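Local coordinates for Lmo2125 protein (Listeria monocytogenes serovar 1/2a, PDB 5TU0) that binds maltose and, as a lipoprotein of the bacterial solute-binding protein 1 family, probably delivers it to a sugar transporter in the cell membrane, at residues L75-H80 / T101-I106; D90-K95 / G108-I113; A130-L135 / T154-K159. The protein carries 2 engineered substitutions. One frame throughout, in Å; residues are numbered along the deposited sequence. Where two conformers were deposited one is given.

Interaction 1: residues L75-H80 / T101-I106; sequences LGQQGH and TIDDKI
Gln77 reaches out from helix 69-77 and lays its carboxamide across the end of Ile102, while its amide nitrogen takes hold of Asp103. The polar half is a single hydrogen bond, Gln77 NE2 to Asp103 OD2, 3.0 Å long and fairly straight at 161°. The nitrogen comes from the syn side of the carboxylate, slightly out of its plane, and the acceptor lies close to the plane of the amide. On the apolar half, Ile102 CD1 sits 3.3 Å from Gln77 CD, the two side chains crossing at about a right angle. Ile102 gets there because CG1 stands anti to its backbone N (chi1 -166°), sending CD1 toward the helix. Ile102 and Asp103 belong to a beta hairpin whose type I' turn runs from Ile102 to Lys105, closed by paired backbone bonds between those two end residues. Asp103 is thus the first corner of the turn. On the helix side, a Schellman motif at Gly79, positive in phi, turns the chain after helix 69-77, and His80 N bonds back to Leu75 O at 3.0 Å. Further out, Pro346 touches Gln77, and Asn344 both packs on Ile102 and hydrogen-bonds to Thr101 O.

Interaction 2: residues D90-K95 / G108-I113; sequences DDYDEK and GAPAII
A buried tyrosine-proline contact, part hydrogen bond and part CH-pi packing, joins the segment leading into helix 94-99 to the long strand 105-121 of the mixed sheet. Tyr92 points its side chain at the strand and ends on Pro110, using its hydroxyl and its ring on the same residue. The hydroxyl donates to the backbone: Tyr92 OH lies 2.7 Å from Pro110 O. It approaches in the carbonyl plane, on a lone pair, with a C=O...donor angle of 140°, so the proton of a buried phenol has a well-placed acceptor. Alongside this bond the pyrrolidine ring lies against one face of the aromatic ring, off-centre and toward the hydroxyl end. Pro110 CD stands 4.0 Å from the centroid of the Tyr92 ring, 30° from the ring normal, and comes within 3.6 Å of Tyr92 CZ. Pro110 CG takes up a place over the same ring, near its rim, and Pro110 CB approaches Tyr92 CE1 at 3.8 Å. Ala109 adds a lighter touch, its CB 4.0 Å from Tyr92 OH. The hydroxyl bond and the face contact together restrict how the phenol can tilt. Tyr92 precedes Asp93, the N-cap residue of helix 94-99, and its own carbonyl oxygen accepts from Gln97 NE2 of that helix. Past Pro110 the strand is irregular: Ala111 and Ile112 both face Lys274 of the antiparallel strand 272-278, a classic beta bulge. Ala109 pairs with Trp276 on that strand, while Ala111 also bonds to Ala313. On the helical side Asp91 forms a salt bridge with Lys316 of helix 315-323, and Lys95 packs on Tyr336 of helix 327-336.

Interaction 3: residues A130-L135 / T154-K159; sequences ATFKDL and TGFLAK
One methyl group serves two aromatic rings at once: Leu135 CD1 sits over the centre of a face of Phe156 and also over the centre of a face of Phe132. To the Phe156 centroid the distance from Leu135 CD1 is 3.7 Å, only 10° off the ring normal, a well-centred CH-pi contact. From Leu135 CD1 to the plane of the Phe132 ring it is 3.6 Å. The rings themselves meet obliquely, their planes at 84°, with Phe132 CE2 and Phe156 CE2 4.0 Å apart. With chi1 at 164° the Phe156 side chain extends away from its own backbone N and the ring reaches the helix, where Leu135 CD2 approaches Phe156 CD1 at 3.8 Å. The contact packs the first turn of helix 132-138 against the short strand 156-157, which pairs in parallel with strand 235-238 of the mixed sheet. That first turn is held by a capping box: Thr131 OG1 accepts from Asp134 N at 3.0 Å, and Asp134 OD2 receives Thr131 N, from above the carboxylate plane, at 3.2 Å. The same oxygen takes Ala130 N on its anti lone pair. Trp205 of helix 193-208 meets the Phe156 ring edge-to-face and also touches Leu135, while Tyr201 packs on Phe132.

All three contacts reach one mixed sheet. Interactions 1 and 2 have centres 16 Å apart and both use strand 105-121; their segments alternate along the chain, and helix 94-99, entered from 90-95, leads straight into the hairpin of interaction 1. Interaction 3 comes later in sequence, on helix 132-138, the next helix after that strand. Its centre lies 39 Å from that of interaction 1 and 31 Å from that of interaction 2, on the opposite side of the chain's centre. The maltose pocket includes Glu114, immediately after segment 108-113, so strand 105-121 connects the packing of interactions 1 and 2 with the sugar site, consistent with a binding protein built around its ligand.

Interaction 1: residues L75-H80 / T101-I106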
loop_
_atom_site.group_PDB
_atom_site.type_symbol
_atom_site.label_atom_id
_atom_site.label_comp_id
_atom_site.label_asym_id
_atom_site.label_seq_id
_atom_site.Cartn_x
_atom_site.Cartn_y
_atom_site.Cartn_z
ATOM N N LEU A 75 -1.426 -4.311 16.315
ATOM C CA LEU A 75 -2.486 -5.064 16.960
ATOM C C LEU A 75 -1.882 -6.250 17.704
ATOM O O LEU A 75 -2.393 -6.673 18.742
ATOM C CB LEU A 75 -3.544 -5.518 15.947
ATOM C CG LEU A 75 -4.356 -4.360 15.345
ATOM C CD1 LEU A 75 -5.081 -4.782 14.084
ATOM C CD2 LEU A 75 -5.323 -3.794 16.367
ATOM N N GLY A 76 -0.797 -6.793 17.164
ATOM C CA GLY A 76 -0.116 -7.911 17.825
ATOM C C GLY A 76 0.552 -7.465 19.113
ATOM O O GLY A 76 0.429 -8.131 20.138
ATOM N N GLN A 77 1.272 -6.345 19.058
ATOM C CA GLN A 77 1.937 -5.802 20.252
ATOM C C GLN A 77 0.964 -5.463 21.370
ATOM O O GLN A 77 1.254 -5.687 22.550
ATOM C CB GLN A 77 2.726 -4.532 19.915
ATOM C CG GLN A 77 4.005 -4.768 19.164
ATOM C CD GLN A 77 4.787 -3.472 18.956
ATOM O OE1 GLN A 77 4.217 -2.418 18.604
ATOM N NE2 GLN A 77 6.090 -3.547 19.145
ATOM N N GLN A 78 -0.190 -4.925 20.989
ATOM C CA GLN A 78 -1.229 -4.541 21.943
ATOM C C GLN A 78 -1.964 -5.729 22.559
ATOM O O GLN A 78 -2.798 -5.535 23.419
ATOM C CB GLN A 78 -2.243 -3.615 21.280
ATOM C CG GLN A 78 -1.694 -2.237 20.930
ATOM C CD GLN A 78 -2.686 -1.425 20.121
ATOM O OE1 GLN A 78 -3.771 -1.906 19.785
ATOM N NE2 GLN A 78 -2.320 -0.197 19.797
ATOM N N GLY A 79 -1.675 -6.944 22.100
ATOM C CA GLY A 79 -2.289 -8.145 22.657
ATOM C C GLY A 79 -3.620 -8.568 22.063
ATOM O O GLY A 79 -4.266 -9.478 22.597
ATOM N N HIS A 80 -4.025 -7.963 20.944
ATOM C CA HIS A 80 -5.329 -8.289 20.332
ATOM C C HIS A 80 -5.301 -9.433 19.303
ATOM O O HIS A 80 -6.344 -10.015 18.992
ATOM C CB HIS A 80 -5.929 -7.030 19.698
ATOM C CG HIS A 80 -6.019 -5.866 20.637
ATOM N ND1 HIS A 80 -6.687 -5.926 21.841
ATOM C CD2 HIS A 80 -5.550 -4.600 20.533
ATOM C CE1 HIS A 80 -6.612 -4.757 22.445
ATOM N NE2 HIS A 80 -5.931 -3.933 21.669
ATOM N N THR A 101 5.278 -9.527 10.635
ATOM C CA THR A 101 6.179 -9.791 11.742
ATOM C C THR A 101 6.603 -8.510 12.481
ATOM O O THR A 101 6.897 -7.485 11.857
ATOM C CB THR A 101 7.454 -10.530 11.220
ATOM O OG1 THR A 101 7.081 -11.748 10.544
ATOM C CG2 THR A 101 8.415 -10.855 12.345
ATOM N N ILE A 102 6.623 -8.578 13.811
ATOM C CA ILE A 102 7.130 -7.481 14.647
ATOM C C ILE A 102 7.796 -8.127 15.860
ATOM O O ILE A 102 7.273 -9.110 16.383
ATOM C CB ILE A 102 6.041 -6.458 15.056
ATOM C CG1 ILE A 102 6.696 -5.184 15.618
ATOM C CG2 ILE A 102 5.058 -7.051 16.055
ATOM C CD1 ILE A 102 5.751 -4.027 15.823
ATOM N N ASP A 103 8.961 -7.613 16.273
ATOM C CA ASP A 103 9.707 -8.187 17.427
ATOM C C ASP A 103 9.933 -9.706 17.238
ATOM O O ASP A 103 9.840 -10.466 18.203
ATOM C CB ASP A 103 8.938 -7.985 18.754
ATOM C CG ASP A 103 8.576 -6.531 19.042
ATOM O OD1 ASP A 103 9.489 -5.674 19.039
ATOM O OD2 ASP A 103 7.371 -6.264 19.319
ATOM N N ASP A 104 10.225 -10.140 16.016
ATOM C CA ASP A 104 10.436 -11.567 15.735
ATOM C C ASP A 104 9.232 -12.448 16.109
ATOM O O ASP A 104 9.409 -13.613 16.480
ATOM C CB ASP A 104 11.704 -12.084 16.433
ATOM C CG ASP A 104 12.941 -11.283 16.061
ATOM O OD1 ASP A 104 12.967 -10.714 14.952
ATOM O OD2 ASP A 104 13.888 -11.217 16.868
ATOM N N LYS A 105 8.022 -11.883 16.045
ATOM C CA LYS A 105 6.774 -12.646 16.280
ATOM C C LYS A 105 5.830 -12.453 15.090
ATOM O O LYS A 105 5.711 -11.346 14.575
ATOM C CB LYS A 105 6.106 -12.201 17.580
ATOM C CG LYS A 105 6.928 -12.487 18.826
ATOM C CD LYS A 105 6.166 -12.119 20.083
ATOM C CE LYS A 105 6.996 -12.314 21.342
ATOM N NZ LYS A 105 8.132 -11.339 21.414
ATOM N N ILE A 106 5.171 -13.534 14.661
ATOM C CA ILE A 106 4.297 -13.516 13.487
ATOM C C ILE A 106 2.843 -13.365 13.923
ATOM O O ILE A 106 2.342 -14.182 14.716
ATOM C CB ILE A 106 4.489 -14.810 12.680
ATOM C CG1 ILE A 106 5.929 -14.878 12.136
ATOM C CG2 ILE A 106 3.476 -14.905 11.536
ATOM C CD1 ILE A 106 6.345 -16.263 11.662
#

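Interaction 2: residues D90-K95 / G108-I113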
loop_
_atom_site.group_PDB
_atom_site.type_symbol
_atom_site.label_atom_id
_atom_site.label_comp_id
_atom_site.label_asym_id
_atom_site.label_seq_id
_atom_site.Cartn_x
_atom_site.Cartn_y
_atom_site.Cartn_z
ATOM N N ASP A 90 6.837 -21.747 2.489
ATOM C CA ASP A 90 7.625 -22.077 1.289
ATOM C C ASP A 90 7.157 -21.315 0.057
ATOM O O ASP A 90 7.867 -21.248 -0.923
ATOM C CB ASP A 90 7.592 -23.591 0.988
ATOM C CG ASP A 90 8.381 -24.403 1.984
ATOM O OD1 ASP A 90 9.201 -23.816 2.717
ATOM O OD2 ASP A 90 8.206 -25.645 2.011
ATOM N N ASP A 91 5.958 -20.750 0.126
ATOM C CA ASP A 91 5.389 -19.990 -0.978
ATOM C C ASP A 91 5.359 -18.485 -0.709
ATOM O O ASP A 91 4.641 -17.757 -1.394
ATOM C CB ASP A 91 3.976 -20.501 -1.280
ATOM C CG ASP A 91 3.955 -21.968 -1.661
ATOM O OD1 ASP A 91 4.827 -22.418 -2.436
ATOM O OD2 ASP A 91 3.037 -22.670 -1.196
ATOM N N TYR A 92 6.130 -18.018 0.274
ATOM C CA TYR A 92 6.209 -16.590 0.577
ATOM C C TYR A 92 7.650 -16.064 0.524
ATOM O O TYR A 92 8.563 -16.689 1.082
ATOM C CB TYR A 92 5.749 -16.284 2.003
ATOM C CG TYR A 92 4.279 -16.429 2.346
ATOM C CD1 TYR A 92 3.288 -15.883 1.540
ATOM C CD2 TYR A 92 3.899 -16.972 3.574
ATOM C CE1 TYR A 92 1.946 -15.981 1.892
ATOM C CE2 TYR A 92 2.565 -17.076 3.941
ATOM C CZ TYR A 92 1.591 -16.577 3.103
ATOM O OH TYR A 92 0.272 -16.663 3.493
ATOM N N ASP A 93 7.841 -14.917 -0.115
ATOM C CA ASP A 93 9.132 -14.229 -0.089
ATOM C C ASP A 93 9.374 -13.759 1.345
ATOM O O ASP A 93 8.426 -13.518 2.089
ATOM C CB ASP A 93 9.121 -12.964 -0.989
ATOM C CG ASP A 93 9.321 -13.263 -2.486
ATOM O OD1 ASP A 93 10.015 -14.245 -2.849
ATOM O OD2 ASP A 93 8.812 -12.466 -3.314
ATOM N N GLU A 94 10.638 -13.593 1.717
ATOM C CA GLU A 94 11.000 -13.064 3.037
ATOM C C GLU A 94 10.337 -11.698 3.313
ATOM O O GLU A 94 9.982 -11.387 4.446
ATOM C CB GLU A 94 12.523 -12.948 3.168
ATOM C CG GLU A 94 13.218 -14.305 3.195
ATOM C CD GLU A 94 14.726 -14.214 3.400
ATOM O OE1 GLU A 94 15.398 -13.410 2.705
ATOM O OE2 GLU A 94 15.252 -14.981 4.241
ATOM N N LYS A 95 10.169 -10.894 2.271
ATOM C CA LYS A 95 9.546 -9.584 2.420
ATOM C C LYS A 95 8.118 -9.701 2.932
ATOM O O LYS A 95 7.687 -8.926 3.771
ATOM C CB LYS A 95 9.526 -8.858 1.079
ATOM C CG LYS A 95 9.010 -7.428 1.156
ATOM C CD LYS A 95 8.776 -6.841 -0.233
ATOM C CE LYS A 95 10.040 -6.753 -1.052
ATOM N NZ LYS A 95 9.775 -6.128 -2.379
ATOM N N GLY A 108 0.100 -12.680 11.512
ATOM C CA GLY A 108 -0.820 -12.860 10.418
ATOM C C GLY A 108 -0.223 -13.657 9.306
ATOM O O GLY A 108 0.971 -13.967 9.330
ATOM N N ALA A 109 -1.065 -13.992 8.330
ATOM C CA ALA A 109 -0.658 -14.741 7.154
ATOM C C ALA A 109 -0.924 -13.860 5.937
ATOM O O ALA A 109 -2.073 -13.507 5.677
ATOM C CB ALA A 109 -1.448 -16.039 7.064
ATOM N N PRO A 110 0.127 -13.502 5.172
ATOM C CA PRO A 110 -0.074 -12.636 4.001
ATOM C C PRO A 110 -1.034 -13.214 2.981
ATOM O O PRO A 110 -0.949 -14.415 2.670
ATOM C CB PRO A 110 1.323 -12.529 3.387
ATOM C CG PRO A 110 2.248 -12.872 4.469
ATOM C CD PRO A 110 1.549 -13.779 5.416
ATOM N N ALA A 111 -1.907 -12.351 2.448
ATOM C CA ALA A 111 -2.934 -12.761 1.521
ATOM C C ALA A 111 -3.028 -11.941 0.222
ATOM O O ALA A 111 -3.301 -12.513 -0.844
ATOM C CB ALA A 111 -4.264 -12.710 2.238
ATOM N N ILE A 112 -2.818 -10.622 0.317
ATOM C CA ILE A 112 -2.953 -9.718 -0.807
ATOM C C ILE A 112 -1.804 -8.735 -0.797
ATOM O O ILE A 112 -1.419 -8.261 0.261
ATOM C CB ILE A 112 -4.271 -8.918 -0.705
ATOM C CG1 ILE A 112 -5.484 -9.857 -0.848
ATOM C CG2 ILE A 112 -4.343 -7.809 -1.758
ATOM C CD1 ILE A 112 -6.821 -9.181 -0.633
ATOM N N ILE A 113 -1.255 -8.444 -1.971
ATOM C CA ILE A 113 -0.200 -7.440 -2.079
ATOM C C ILE A 113 -0.695 -6.326 -2.968
ATOM O O ILE A 113 -1.519 -6.542 -3.832
ATOM C CB ILE A 113 1.138 -7.981 -2.651
ATOM C CG1 ILE A 113 0.956 -8.589 -4.061
ATOM C CG2 ILE A 113 1.736 -8.993 -1.683
ATOM C CD1 ILE A 113 2.230 -8.646 -4.889
#

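Interaction 3: residues A130-L135 / T154-K159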
loop_
_atom_site.group_PDB
_atom_site.type_symbol
_atom_site.label_atom_id
_atom_site.label_comp_id
_atom_site.label_asym_id
_atom_site.label_seq_id
_atom_site.Cartn_x
_atom_site.Cartn_y
_atom_site.Cartn_z
ATOM N N ALA A 130 8.519 4.774 -20.133
ATOM C CA ALA A 130 9.443 3.853 -19.480
ATOM C C ALA A 130 10.330 4.464 -18.389
ATOM O O ALA A 130 10.784 3.756 -17.470
ATOM C CB ALA A 130 10.308 3.203 -20.540
ATOM N N THR A 131 10.605 5.753 -18.503
ATOM C CA THR A 131 11.475 6.443 -17.576
ATOM C C THR A 131 10.906 7.796 -17.183
ATOM O O THR A 131 10.019 8.335 -17.863
ATOM C CB THR A 131 12.859 6.716 -18.231
ATOM O OG1 THR A 131 12.714 7.645 -19.330
ATOM C CG2 THR A 131 13.486 5.456 -18.740
ATOM N N PHE A 132 11.444 8.368 -16.108
ATOM C CA PHE A 132 11.097 9.740 -15.763
ATOM C C PHE A 132 11.568 10.743 -16.827
ATOM O O PHE A 132 10.979 11.828 -16.943
ATOM C CB PHE A 132 11.508 10.114 -14.327
ATOM C CG PHE A 132 10.435 9.804 -13.316
ATOM C CD1 PHE A 132 10.228 8.519 -12.877
ATOM C CD2 PHE A 132 9.601 10.808 -12.843
ATOM C CE1 PHE A 132 9.217 8.226 -11.974
ATOM C CE2 PHE A 132 8.600 10.527 -11.929
ATOM C CZ PHE A 132 8.406 9.227 -11.497
ATOM N N LYS A 133 12.614 10.398 -17.584
ATOM C CA LYS A 133 13.071 11.258 -18.689
ATOM C C LYS A 133 11.926 11.359 -19.708
ATOM O O LYS A 133 11.644 12.435 -20.226
ATOM C CB LYS A 133 14.322 10.694 -19.371
ATOM C CG LYS A 133 15.594 10.661 -18.531
ATOM C CD LYS A 133 16.444 11.918 -18.648
ATOM C CE LYS A 133 15.809 13.131 -18.024
ATOM N NZ LYS A 133 16.700 14.321 -18.118
ATOM N N ASP A 134 11.267 10.228 -19.968
ATOM C CA ASP A 134 10.120 10.166 -20.892
ATOM C C ASP A 134 8.958 11.017 -20.351
ATOM O O ASP A 134 8.306 11.729 -21.113
ATOM C CB ASP A 134 9.608 8.742 -21.096
ATOM C CG ASP A 134 10.638 7.812 -21.714
ATOM O OD1 ASP A 134 11.613 8.288 -22.354
ATOM O OD2 ASP A 134 10.457 6.572 -21.555
ATOM N N LEU A 135 8.708 10.943 -19.048
ATOM C CA LEU A 135 7.688 11.786 -18.430
ATOM C C LEU A 135 8.040 13.271 -18.527
ATOM O O LEU A 135 7.151 14.097 -18.735
ATOM C CB LEU A 135 7.463 11.420 -16.961
ATOM C CG LEU A 135 6.910 10.032 -16.662
ATOM C CD1 LEU A 135 6.914 9.783 -15.156
ATOM C CD2 LEU A 135 5.513 9.843 -17.256
ATOM N N THR A 154 -0.128 19.143 -17.613
ATOM C CA THR A 154 -0.676 18.023 -16.856
ATOM C C THR A 154 -0.378 16.681 -17.512
ATOM O O THR A 154 -1.080 15.700 -17.236
ATOM C CB THR A 154 -2.217 18.173 -16.676
ATOM O OG1 THR A 154 -2.860 18.288 -17.965
ATOM C CG2 THR A 154 -2.542 19.401 -15.830
ATOM N N GLY A 155 0.652 16.636 -18.367
ATOM C CA GLY A 155 1.049 15.402 -19.060
ATOM C C GLY A 155 1.199 14.250 -18.084
ATOM O O GLY A 155 0.643 13.158 -18.290
ATOM N N PHE A 156 1.943 14.514 -17.020
ATOM C CA PHE A 156 2.152 13.558 -15.927
ATOM C C PHE A 156 1.802 14.249 -14.615
ATOM O O PHE A 156 2.192 15.406 -14.404
ATOM C CB PHE A 156 3.607 13.081 -15.886
ATOM C CG PHE A 156 3.983 12.407 -14.593
ATOM C CD1 PHE A 156 3.505 11.152 -14.296
ATOM C CD2 PHE A 156 4.809 13.041 -13.667
ATOM C CE1 PHE A 156 3.835 10.528 -13.092
ATOM C CE2 PHE A 156 5.154 12.415 -12.470
ATOM C CZ PHE A 156 4.665 11.167 -12.187
ATOM N N LEU A 157 1.077 13.544 -13.735
ATOM C CA LEU A 157 0.746 14.086 -12.416
ATOM C C LEU A 157 0.975 13.037 -11.357
ATOM O O LEU A 157 0.725 11.859 -11.597
ATOM C CB LEU A 157 -0.720 14.512 -12.338
ATOM C CG LEU A 157 -1.215 15.584 -13.313
ATOM C CD1 LEU A 157 -2.733 15.694 -13.244
ATOM C CD2 LEU A 157 -0.547 16.922 -13.038
ATOM N N ALA A 158 1.441 13.474 -10.194
ATOM C CA ALA A 158 1.596 12.590 -9.010
ATOM C C ALA A 158 1.318 13.417 -7.755
ATOM O O ALA A 158 1.769 14.558 -7.648
ATOM C CB ALA A 158 2.979 11.979 -8.959
ATOM N N LYS A 159 0.578 12.839 -6.808
ATOM C CA LYS A 159 0.210 13.544 -5.579
ATOM C C LYS A 159 1.396 13.600 -4.607
ATOM O O LYS A 159 1.342 13.063 -3.472
ATOM C CB LYS A 159 -0.997 12.853 -4.938
ATOM C CG LYS A 159 -1.697 13.670 -3.867
ATOM C CD LYS A 159 -2.632 12.811 -3.025
ATOM C CE LYS A 159 -3.257 13.619 -1.901
ATOM N NZ LYS A 159 -3.956 12.747 -0.916
#